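H subunit of photosynthetic reaction center complex (Rhodopseudomonas palustris, PDB 6Z5S) probably caps the photosynthetic reaction centre on the cytoplasmic side of the membrane, anchored by one transmembrane helix, and helps proton delivery to its quinone site. Local coordinates at residues Y27-D32 and G53-P58; D213-V218 and A237-G242; L126-P131 and W167-E172; V163-V168 and Y177-V182. All coordinates share one frame; numbering follows the deposited sequence.

Contact 1: residues Y27-D32 and G53-P58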
# COMPACT_ATOMS: atom_id res chain seq x y z
N TYR D 27 -15.90 1.01 14.48
CA TYR D 27 -16.68 1.81 13.54
C TYR D 27 -16.70 1.18 12.15
O TYR D 27 -17.74 1.18 11.48
CB TYR D 27 -16.10 3.23 13.48
CG TYR D 27 -16.42 3.97 12.21
CD1 TYR D 27 -17.63 4.62 12.06
CD2 TYR D 27 -15.51 4.02 11.17
CE1 TYR D 27 -17.93 5.29 10.91
CE2 TYR D 27 -15.81 4.69 10.01
CZ TYR D 27 -17.02 5.32 9.89
OH TYR D 27 -17.32 6.00 8.74
N LEU D 28 -15.57 0.65 11.70
CA LEU D 28 -15.49 0.05 10.37
C LEU D 28 -16.29 -1.24 10.31
O LEU D 28 -17.01 -1.48 9.34
CB LEU D 28 -14.03 -0.22 10.01
CG LEU D 28 -13.21 0.92 9.43
CD1 LEU D 28 -11.75 0.51 9.40
CD2 LEU D 28 -13.70 1.27 8.06
N ARG D 29 -16.15 -2.08 11.32
CA ARG D 29 -16.91 -3.32 11.37
C ARG D 29 -18.40 -3.04 11.50
O ARG D 29 -19.22 -3.86 11.07
CB ARG D 29 -16.39 -4.17 12.52
CG ARG D 29 -16.88 -5.58 12.52
CD ARG D 29 -16.33 -6.39 11.37
NE ARG D 29 -17.08 -7.64 11.29
CZ ARG D 29 -18.12 -7.83 10.49
NH1 ARG D 29 -18.74 -8.99 10.49
NH2 ARG D 29 -18.52 -6.86 9.69
N ARG D 30 -18.76 -1.90 12.07
CA ARG D 30 -20.14 -1.47 12.14
C ARG D 30 -20.66 -1.01 10.79
O ARG D 30 -21.78 -1.35 10.40
CB ARG D 30 -20.24 -0.35 13.18
CG ARG D 30 -21.54 0.37 13.27
CD ARG D 30 -21.37 1.51 14.25
NE ARG D 30 -22.55 2.36 14.33
CZ ARG D 30 -23.62 2.08 15.06
NH1 ARG D 30 -24.65 2.90 15.07
NH2 ARG D 30 -23.65 0.97 15.77
N GLU D 31 -19.86 -0.23 10.06
CA GLU D 31 -20.23 0.15 8.70
C GLU D 31 -20.37 -1.07 7.80
O GLU D 31 -21.16 -1.06 6.86
CB GLU D 31 -19.20 1.11 8.12
CG GLU D 31 -19.12 2.44 8.80
CD GLU D 31 -20.47 3.11 8.93
OE1 GLU D 31 -20.94 3.29 10.07
OE2 GLU D 31 -21.06 3.45 7.88
N ASP D 32 -19.58 -2.11 8.06
CA ASP D 32 -19.66 -3.34 7.27
C ASP D 32 -21.03 -4.00 7.35
O ASP D 32 -21.35 -4.83 6.51
CB ASP D 32 -18.62 -4.34 7.74
CG ASP D 32 -17.22 -4.01 7.27
OD1 ASP D 32 -17.07 -3.13 6.40
OD2 ASP D 32 -16.27 -4.64 7.78
N GLY D 53 -24.67 -9.60 15.98
CA GLY D 53 -23.24 -9.54 16.20
C GLY D 53 -22.86 -8.44 17.17
O GLY D 53 -23.68 -7.62 17.57
N VAL D 54 -21.58 -8.45 17.55
CA VAL D 54 -21.15 -7.60 18.67
C VAL D 54 -21.04 -6.13 18.29
O VAL D 54 -21.36 -5.27 19.14
CB VAL D 54 -19.87 -8.17 19.32
CG1 VAL D 54 -18.75 -8.41 18.33
CG2 VAL D 54 -19.39 -7.23 20.40
N PRO D 55 -20.62 -5.74 17.07
CA PRO D 55 -21.02 -4.42 16.60
C PRO D 55 -22.39 -4.53 15.96
O PRO D 55 -22.51 -5.10 14.87
CB PRO D 55 -19.92 -4.03 15.61
CG PRO D 55 -19.41 -5.31 15.11
CD PRO D 55 -19.81 -6.42 16.04
N ALA D 56 -23.42 -4.05 16.63
CA ALA D 56 -24.75 -4.15 16.05
C ALA D 56 -24.81 -3.32 14.78
O ALA D 56 -24.13 -2.30 14.66
CB ALA D 56 -25.80 -3.67 17.04
N PRO D 57 -25.58 -3.75 13.79
CA PRO D 57 -25.76 -2.96 12.59
C PRO D 57 -26.26 -1.57 12.93
O PRO D 57 -27.04 -1.39 13.88
CB PRO D 57 -26.82 -3.75 11.80
CG PRO D 57 -26.61 -5.13 12.23
CD PRO D 57 -26.21 -5.08 13.67
N PRO D 58 -25.80 -0.55 12.22
CA PRO D 58 -26.27 0.81 12.48
C PRO D 58 -27.68 1.02 11.97
O PRO D 58 -28.29 0.15 11.34
CB PRO D 58 -25.26 1.67 11.72
CG PRO D 58 -24.80 0.80 10.62
CD PRO D 58 -24.81 -0.60 11.14

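Contact 2: residues D213-V218 and A237-G242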
# COMPACT_ATOMS: atom_id res chain seq x y z
N ASP D 213 -27.92 -25.15 -27.03
CA ASP D 213 -29.37 -24.98 -26.99
C ASP D 213 -29.81 -24.06 -25.87
O ASP D 213 -30.83 -23.37 -26.00
CB ASP D 213 -30.06 -26.34 -26.84
CG ASP D 213 -29.55 -27.11 -25.65
OD1 ASP D 213 -28.32 -27.34 -25.57
OD2 ASP D 213 -30.36 -27.47 -24.78
N GLN D 214 -29.05 -24.02 -24.77
CA GLN D 214 -29.44 -23.25 -23.60
C GLN D 214 -29.60 -21.77 -23.90
O GLN D 214 -30.20 -21.06 -23.08
CB GLN D 214 -28.43 -23.45 -22.49
CG GLN D 214 -28.28 -24.89 -22.07
CD GLN D 214 -27.67 -25.04 -20.70
OE1 GLN D 214 -26.47 -25.27 -20.57
NE2 GLN D 214 -28.49 -24.89 -19.67
N PHE D 215 -29.09 -21.29 -25.03
CA PHE D 215 -29.29 -19.89 -25.39
C PHE D 215 -30.76 -19.56 -25.58
O PHE D 215 -31.12 -18.38 -25.57
CB PHE D 215 -28.52 -19.56 -26.66
CG PHE D 215 -27.04 -19.47 -26.45
CD1 PHE D 215 -26.47 -18.29 -26.03
CD2 PHE D 215 -26.23 -20.57 -26.65
CE1 PHE D 215 -25.12 -18.20 -25.83
CE2 PHE D 215 -24.88 -20.49 -26.45
CZ PHE D 215 -24.32 -19.30 -26.04
N ALA D 216 -31.62 -20.56 -25.74
CA ALA D 216 -33.04 -20.28 -25.80
C ALA D 216 -33.58 -19.83 -24.46
O ALA D 216 -34.53 -19.04 -24.41
CB ALA D 216 -33.80 -21.52 -26.29
N GLY D 217 -32.99 -20.29 -23.36
CA GLY D 217 -33.50 -20.01 -22.04
C GLY D 217 -32.96 -18.77 -21.37
O GLY D 217 -33.38 -18.46 -20.25
N VAL D 218 -32.04 -18.05 -22.01
CA VAL D 218 -31.50 -16.83 -21.40
C VAL D 218 -32.63 -15.85 -21.16
O VAL D 218 -33.47 -15.64 -22.06
CB VAL D 218 -30.42 -16.22 -22.31
CG1 VAL D 218 -29.89 -14.93 -21.73
CG2 VAL D 218 -29.30 -17.20 -22.53
N ALA D 237 -26.81 -14.11 -14.13
CA ALA D 237 -27.03 -15.25 -13.26
C ALA D 237 -27.34 -16.50 -14.05
O ALA D 237 -26.90 -17.59 -13.68
CB ALA D 237 -28.17 -14.93 -12.29
N TYR D 238 -28.11 -16.37 -15.14
CA TYR D 238 -28.33 -17.52 -16.01
C TYR D 238 -27.01 -18.04 -16.55
O TYR D 238 -26.82 -19.25 -16.67
CB TYR D 238 -29.26 -17.14 -17.16
CG TYR D 238 -29.61 -18.30 -18.04
CD1 TYR D 238 -30.70 -19.10 -17.77
CD2 TYR D 238 -28.84 -18.60 -19.15
CE1 TYR D 238 -31.02 -20.16 -18.57
CE2 TYR D 238 -29.15 -19.66 -19.96
CZ TYR D 238 -30.24 -20.44 -19.66
OH TYR D 238 -30.55 -21.50 -20.47
N TYR D 239 -26.09 -17.14 -16.87
CA TYR D 239 -24.80 -17.61 -17.37
C TYR D 239 -23.90 -18.13 -16.26
O TYR D 239 -23.14 -19.07 -16.49
CB TYR D 239 -24.10 -16.50 -18.14
CG TYR D 239 -24.69 -16.31 -19.51
CD1 TYR D 239 -24.32 -17.13 -20.56
CD2 TYR D 239 -25.64 -15.34 -19.75
CE1 TYR D 239 -24.86 -16.96 -21.81
CE2 TYR D 239 -26.19 -15.17 -20.99
CZ TYR D 239 -25.80 -15.98 -22.01
OH TYR D 239 -26.35 -15.80 -23.25
N GLY D 240 -23.98 -17.56 -15.06
CA GLY D 240 -23.21 -18.09 -13.95
C GLY D 240 -23.69 -19.44 -13.47
O GLY D 240 -22.89 -20.19 -12.90
N ALA D 241 -24.96 -19.75 -13.65
CA ALA D 241 -25.46 -21.06 -13.25
C ALA D 241 -24.73 -22.18 -13.97
O ALA D 241 -24.50 -23.25 -13.39
CB ALA D 241 -26.96 -21.16 -13.52
N GLY D 242 -24.34 -21.95 -15.22
CA GLY D 242 -23.64 -22.97 -15.98
C GLY D 242 -22.28 -23.33 -15.43
O GLY D 242 -21.78 -24.41 -15.71

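Contact 3: residues L126-P131 and W167-E172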
# COMPACT_ATOMS: atom_id res chain seq x y z
N LEU D 126 -30.78 9.01 -19.13
CA LEU D 126 -30.99 8.05 -20.20
C LEU D 126 -30.29 6.75 -19.86
O LEU D 126 -29.26 6.77 -19.18
CB LEU D 126 -30.47 8.58 -21.54
CG LEU D 126 -31.15 9.86 -22.03
CD1 LEU D 126 -30.47 10.35 -23.30
CD2 LEU D 126 -32.62 9.62 -22.27
N PRO D 127 -30.81 5.62 -20.30
CA PRO D 127 -30.14 4.35 -20.05
C PRO D 127 -28.71 4.37 -20.57
O PRO D 127 -28.45 4.83 -21.68
CB PRO D 127 -31.00 3.33 -20.79
CG PRO D 127 -32.34 3.96 -20.83
CD PRO D 127 -32.10 5.43 -20.99
N ILE D 128 -27.78 3.87 -19.76
CA ILE D 128 -26.38 3.87 -20.15
C ILE D 128 -26.00 2.63 -20.93
O ILE D 128 -25.09 2.68 -21.76
CB ILE D 128 -25.48 4.03 -18.91
CG1 ILE D 128 -25.72 2.89 -17.93
CG2 ILE D 128 -25.74 5.35 -18.24
CD1 ILE D 128 -24.85 2.96 -16.71
N ILE D 129 -26.67 1.51 -20.70
CA ILE D 129 -26.41 0.28 -21.44
C ILE D 129 -27.41 0.23 -22.59
O ILE D 129 -28.59 -0.01 -22.39
CB ILE D 129 -26.51 -0.96 -20.55
CG1 ILE D 129 -25.57 -0.82 -19.35
CG2 ILE D 129 -26.18 -2.20 -21.34
CD1 ILE D 129 -25.40 -2.09 -18.57
N VAL D 130 -26.92 0.48 -23.80
CA VAL D 130 -27.80 0.57 -24.97
C VAL D 130 -27.14 -0.12 -26.14
O VAL D 130 -25.91 -0.26 -26.21
CB VAL D 130 -28.10 2.03 -25.34
CG1 VAL D 130 -28.92 2.70 -24.26
CG2 VAL D 130 -26.82 2.79 -25.56
N PRO D 131 -27.94 -0.58 -27.10
CA PRO D 131 -27.37 -1.12 -28.33
C PRO D 131 -26.69 -0.01 -29.12
O PRO D 131 -27.07 1.16 -29.04
CB PRO D 131 -28.58 -1.67 -29.09
CG PRO D 131 -29.68 -1.73 -28.09
CD PRO D 131 -29.41 -0.64 -27.12
N TRP D 167 -24.03 -4.28 -27.32
CA TRP D 167 -24.54 -3.33 -26.35
C TRP D 167 -23.37 -2.71 -25.60
O TRP D 167 -22.48 -3.41 -25.13
CB TRP D 167 -25.49 -4.00 -25.37
CG TRP D 167 -26.78 -4.42 -25.97
CD1 TRP D 167 -26.96 -5.16 -27.09
CD2 TRP D 167 -28.08 -4.11 -25.48
NE1 TRP D 167 -28.29 -5.34 -27.33
CE2 TRP D 167 -29.01 -4.71 -26.35
CE3 TRP D 167 -28.56 -3.39 -24.39
CZ2 TRP D 167 -30.37 -4.60 -26.17
CZ3 TRP D 167 -29.91 -3.29 -24.21
CH2 TRP D 167 -30.81 -3.89 -25.09
N VAL D 168 -23.39 -1.38 -25.48
CA VAL D 168 -22.28 -0.66 -24.89
C VAL D 168 -22.79 0.22 -23.75
O VAL D 168 -23.97 0.55 -23.66
CB VAL D 168 -21.53 0.20 -25.92
CG1 VAL D 168 -21.05 -0.67 -27.06
CG2 VAL D 168 -22.42 1.30 -26.43
N ASP D 169 -21.85 0.60 -22.89
CA ASP D 169 -22.10 1.50 -21.78
C ASP D 169 -21.68 2.90 -22.20
O ASP D 169 -20.57 3.11 -22.68
CB ASP D 169 -21.31 1.05 -20.55
CG ASP D 169 -21.67 1.83 -19.30
OD1 ASP D 169 -22.23 2.94 -19.40
OD2 ASP D 169 -21.40 1.31 -18.19
N ARG D 170 -22.59 3.86 -22.03
CA ARG D 170 -22.26 5.25 -22.33
C ARG D 170 -21.55 5.90 -21.16
O ARG D 170 -21.74 5.53 -20.00
CB ARG D 170 -23.52 6.03 -22.68
CG ARG D 170 -24.34 5.45 -23.80
CD ARG D 170 -25.48 6.38 -24.17
NE ARG D 170 -26.31 6.71 -23.02
CZ ARG D 170 -26.24 7.86 -22.35
NH1 ARG D 170 -27.03 8.07 -21.31
NH2 ARG D 170 -25.38 8.79 -22.72
N ALA D 171 -20.69 6.87 -21.49
CA ALA D 171 -19.93 7.66 -20.52
C ALA D 171 -18.85 6.81 -19.85
O ALA D 171 -17.98 7.34 -19.15
CB ALA D 171 -20.85 8.29 -19.47
N GLU D 172 -18.90 5.50 -20.07
CA GLU D 172 -17.79 4.59 -19.79
C GLU D 172 -17.73 3.73 -21.05
O GLU D 172 -18.35 2.66 -21.09
CB GLU D 172 -18.02 3.76 -18.54
CG GLU D 172 -18.72 4.50 -17.40
CD GLU D 172 -19.24 3.57 -16.33
OE1 GLU D 172 -20.46 3.27 -16.34
OE2 GLU D 172 -18.45 3.14 -15.46

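Contact 4: residues V163-V168 and Y177-V182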
# COMPACT_ATOMS: atom_id res chain seq x y z
N VAL D 163 -24.43 -13.41 -33.47
CA VAL D 163 -24.28 -12.10 -32.83
C VAL D 163 -24.85 -11.03 -33.75
O VAL D 163 -24.40 -10.87 -34.89
CB VAL D 163 -22.82 -11.82 -32.48
CG1 VAL D 163 -22.69 -10.46 -31.86
CG2 VAL D 163 -22.31 -12.88 -31.53
N THR D 164 -25.83 -10.29 -33.26
CA THR D 164 -26.57 -9.29 -34.02
C THR D 164 -26.17 -7.87 -33.68
O THR D 164 -26.06 -7.03 -34.57
CB THR D 164 -28.07 -9.48 -33.79
OG1 THR D 164 -28.51 -10.66 -34.47
CG2 THR D 164 -28.85 -8.28 -34.29
N GLU D 165 -25.95 -7.57 -32.40
CA GLU D 165 -25.67 -6.20 -31.99
C GLU D 165 -24.80 -6.22 -30.75
O GLU D 165 -24.85 -7.16 -29.95
CB GLU D 165 -26.96 -5.43 -31.72
CG GLU D 165 -26.78 -3.94 -31.55
CD GLU D 165 -26.24 -3.26 -32.79
OE1 GLU D 165 -26.43 -3.81 -33.90
OE2 GLU D 165 -25.63 -2.18 -32.66
N VAL D 166 -23.99 -5.18 -30.60
CA VAL D 166 -23.12 -5.01 -29.44
C VAL D 166 -23.73 -3.93 -28.56
O VAL D 166 -23.93 -2.80 -29.01
CB VAL D 166 -21.69 -4.64 -29.87
CG1 VAL D 166 -20.84 -4.36 -28.65
CG2 VAL D 166 -21.10 -5.75 -30.70
N TRP D 167 -24.03 -4.28 -27.32
CA TRP D 167 -24.54 -3.33 -26.35
C TRP D 167 -23.37 -2.71 -25.60
O TRP D 167 -22.48 -3.41 -25.13
CB TRP D 167 -25.49 -4.00 -25.37
CG TRP D 167 -26.78 -4.42 -25.97
CD1 TRP D 167 -26.96 -5.16 -27.09
CD2 TRP D 167 -28.08 -4.11 -25.48
NE1 TRP D 167 -28.29 -5.34 -27.33
CE2 TRP D 167 -29.01 -4.71 -26.35
CE3 TRP D 167 -28.56 -3.39 -24.39
CZ2 TRP D 167 -30.37 -4.60 -26.17
CZ3 TRP D 167 -29.91 -3.29 -24.21
CH2 TRP D 167 -30.81 -3.89 -25.09
N VAL D 168 -23.39 -1.38 -25.48
CA VAL D 168 -22.28 -0.66 -24.89
C VAL D 168 -22.79 0.22 -23.75
O VAL D 168 -23.97 0.55 -23.66
CB VAL D 168 -21.53 0.20 -25.92
CG1 VAL D 168 -21.05 -0.67 -27.06
CG2 VAL D 168 -22.42 1.30 -26.43
N TYR D 177 -22.65 -6.11 -23.47
CA TYR D 177 -23.43 -7.27 -23.89
C TYR D 177 -23.37 -7.43 -25.39
O TYR D 177 -23.23 -6.46 -26.13
CB TYR D 177 -24.89 -7.15 -23.45
CG TYR D 177 -25.06 -7.04 -21.96
CD1 TYR D 177 -25.15 -8.17 -21.18
CD2 TYR D 177 -25.13 -5.80 -21.35
CE1 TYR D 177 -25.29 -8.07 -19.82
CE2 TYR D 177 -25.27 -5.70 -19.99
CZ TYR D 177 -25.35 -6.83 -19.23
OH TYR D 177 -25.50 -6.73 -17.87
N LEU D 178 -23.45 -8.68 -25.83
CA LEU D 178 -23.67 -9.03 -27.23
C LEU D 178 -25.10 -9.50 -27.39
O LEU D 178 -25.55 -10.39 -26.66
CB LEU D 178 -22.72 -10.13 -27.69
CG LEU D 178 -21.23 -9.97 -27.41
CD1 LEU D 178 -20.49 -11.19 -27.91
CD2 LEU D 178 -20.71 -8.71 -28.06
N GLU D 179 -25.83 -8.88 -28.31
CA GLU D 179 -27.15 -9.38 -28.66
C GLU D 179 -26.98 -10.60 -29.54
O GLU D 179 -26.13 -10.63 -30.42
CB GLU D 179 -27.97 -8.31 -29.37
CG GLU D 179 -29.46 -8.47 -29.19
CD GLU D 179 -30.21 -7.19 -29.48
OE1 GLU D 179 -29.63 -6.30 -30.14
OE2 GLU D 179 -31.37 -7.07 -29.06
N VAL D 180 -27.79 -11.62 -29.29
CA VAL D 180 -27.70 -12.88 -30.01
C VAL D 180 -29.07 -13.23 -30.54
O VAL D 180 -30.01 -13.45 -29.76
CB VAL D 180 -27.17 -14.01 -29.13
CG1 VAL D 180 -27.22 -15.31 -29.88
CG2 VAL D 180 -25.75 -13.71 -28.70
N GLU D 181 -29.20 -13.26 -31.86
CA GLU D 181 -30.34 -13.88 -32.52
C GLU D 181 -30.25 -15.37 -32.29
O GLU D 181 -29.33 -16.03 -32.80
CB GLU D 181 -30.32 -13.54 -34.01
CG GLU D 181 -31.51 -14.06 -34.79
CD GLU D 181 -32.79 -13.36 -34.41
OE1 GLU D 181 -32.73 -12.20 -33.95
OE2 GLU D 181 -33.87 -13.96 -34.59
N VAL D 182 -31.17 -15.92 -31.50
CA VAL D 182 -31.13 -17.33 -31.19
C VAL D 182 -31.32 -18.13 -32.48
O VAL D 182 -31.74 -17.60 -33.52
CB VAL D 182 -32.19 -17.69 -30.14
CG1 VAL D 182 -33.57 -17.63 -30.76
CG2 VAL D 182 -31.92 -19.03 -29.49

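Contact 1: residues Y27-D32 and G53-P58
Arg30 NH2 makes a salt bridge to a cardiolipin oxygen and also lies 3.5 Å from Ala56 O, at an angle too poor to count as a hydrogen bond. The lipid is therefore its main polar partner. Extended from CG to NE, with CG anti to the backbone N (chi1 171°), the side chain runs alongside Pro58, head to tail with it. Pro58 CB sits over one face of the guanidinium, displaced toward the rim and 3.6 Å from NH1. At the other end of the same proline, the ring comes against the helix backbone, with Pro58 CD 3.2 Å from Arg30 O. On the preceding residue, the aliphatic part of Arg29 meets Pro55, CG to CG at 3.6 Å, while its NH1 forms a salt bridge to another cardiolipin. With a leucine in place of Arg30, the lipid oxygen would probably lose a charged mate and Pro58 the flat group beneath CB. No hydrogen bond crosses between 27-32 and 53-58. The cytoplasmic end of the membrane helix is thus packed against a proline-rich loop through carbon contacts, while the cationic ends of both arginines serve bound lipid.

Contact 2: residues D213-V218 and A237-G242
Tyr238 and Tyr239 leave the helix on different courses: CG of Tyr238 is anti to the backbone N (chi1 -176°), whereas CG of Tyr239 is anti to the carbonyl carbon (chi1 -77°). Both rings consequently reach the 213-218 segment, each on its own part of it. Tyr238 carries its hydroxyl to the short 3-10 turn at 214-216 and donates a hydrogen bond from OH to Gln214 O, 2.7 Å long. That carbonyl is gripped twice, since Gly217 N also bonds to Gln214 O, at 2.9 Å. The backbone beyond the turn then passes over the tyrosine ring. Val218 CA stands 3.9 Å from the centroid of the Tyr238 ring and only 12° from its normal, a CH-pi contact over the centre of one face, and Gly217 O lies over the same ring, 3.4 Å from CE1 of Tyr238. Val218 CG2 touches both tyrosines, 3.6 Å from Tyr238 CE2 and 3.7 Å from Tyr239 CZ, the valine side chain standing about at right angles to each. Phe215 comes to the edge of the Tyr239 ring, CE1 to CE1 at 4.2 Å. The hydroxyl of Tyr239 finds its hydrogen bond at Leu190 O on strand 188-192, and Phe103 meets the Tyr238 ring edge-to-face. Each buried phenol thus has a backbone carbonyl as acceptor. Together they pin helix 229-245 both to the loop after strand 205-206 and to the edge of the sheet, with aromatic and valine carbon filling the space between these polar anchors.

Contact 3: residues L126-P131 and W167-E172
Arg170 supplies three donors to three successive carbonyls of the 126-131 segment. Its backbone N gives a hydrogen bond to Ile128 O at 2.8 Å. Its NE reaches Pro127 O at 3.1 Å, a nearly straight bond (168°) with the oxygen lying in the guanidinium plane. Its NH1 makes a weak bond to Leu126 O at 3.3 Å, and is also paired in a salt bridge with Asp124. The bend at chi3 (-55°) turns the guanidinium edge to these carbonyls, and Val130 CG2 packs 4.0 Å from Arg170 CG. The side chains of Ile128 and Asp169 run alongside each other on a common heading, with Ile128 CB near Asp169 OD1. Past this point the segments become antiparallel strands, 129-131 forming one outermost strand, within this chain, of the four-stranded sheet that includes the PRC-barrel hairpin. Val130 and Val168 are the hydrogen-bonded pair: Val130 N binds Val168 O, and Val168 N returns to Val130 O at 2.9 Å. Ile129 with Asp169 and Pro131 with Trp167 flank it as non-hydrogen-bonded pairs, so the lack of an N-H on Pro131 costs no bond here. Pro131 CG lies over one face of Trp167, 3.6 Å from the centroid of the six-membered ring in a CH-pi contact, while Ile129 CG2 is 4.0 Å from Trp167 CE3. Were Trp167 an alanine, Pro131 would probably lose the aromatic face it rests on and a gap would be likely to open beside Ile129.

Contact 4: residues V163-V168 and Y177-V182
Backbone hydrogen bonds join Trp167 and Tyr177 in both directions: Trp167 N to Tyr177 O at 2.6 Å, and Tyr177 N to Trp167 O at 3.2 Å. Further along, Glu179 N binds Glu165 O and Thr164 N binds Glu179 O at 2.9 Å. The strands are the two arms of the PRC-barrel hairpin, 161-169 and 174-182, and their pairing is interrupted by a classic beta bulge. Thr164 and Glu165 both stand opposite Glu179, and Thr164 has the helix-like backbone angles of the first bulge position (-105° and -40°). This extra residue shifts the register by one between the Val163-Val180 and Val166-Leu178 pairs. Apolar contacts fill the face bearing those pairs: Val166 CG2 meets Leu178 CD2 at 4.0 Å, the two side chains running the same way, and Val163 CG1 lies 4.2 Å from Leu178 CB. On the other face Trp167 CB is 3.7 Å from Tyr177 CB. Among polar side chains, Trp167 NE1 gives a weak hydrogen bond to Glu179 OE1, 3.3 Å long at 160°. The carboxylate arrives at the indole edge, its plane nearly perpendicular to the ring. Glu179 OE1 is also held in a salt bridge by Arg133, which probably eases the repulsion between the neighbouring carboxylates of Glu165 and Glu179. Tyr177 OH bonds to Glu232 of helix 229-245.

From the N terminus, contact 1 closes a loop of 20 residues without helix or strand, folding it back on the end of the membrane helix. The chain then moves away: contact 1 lies about 36 Å, centre to centre, from contact 3. Contact 3 closes a 35-residue excursion and brings strand 129-131 beside strand 161-169. Contact 4 starts on that shared strand, through Trp167 and Val168, and closes the hairpin. Contact 2 follows, fastening the C-terminal helix to the loop after strand 205-206; it touches contact 4 where Val182 packs on Phe215 and Ala216. Contact 1 is in series with the others, and contact 4 closes before contact 2 opens.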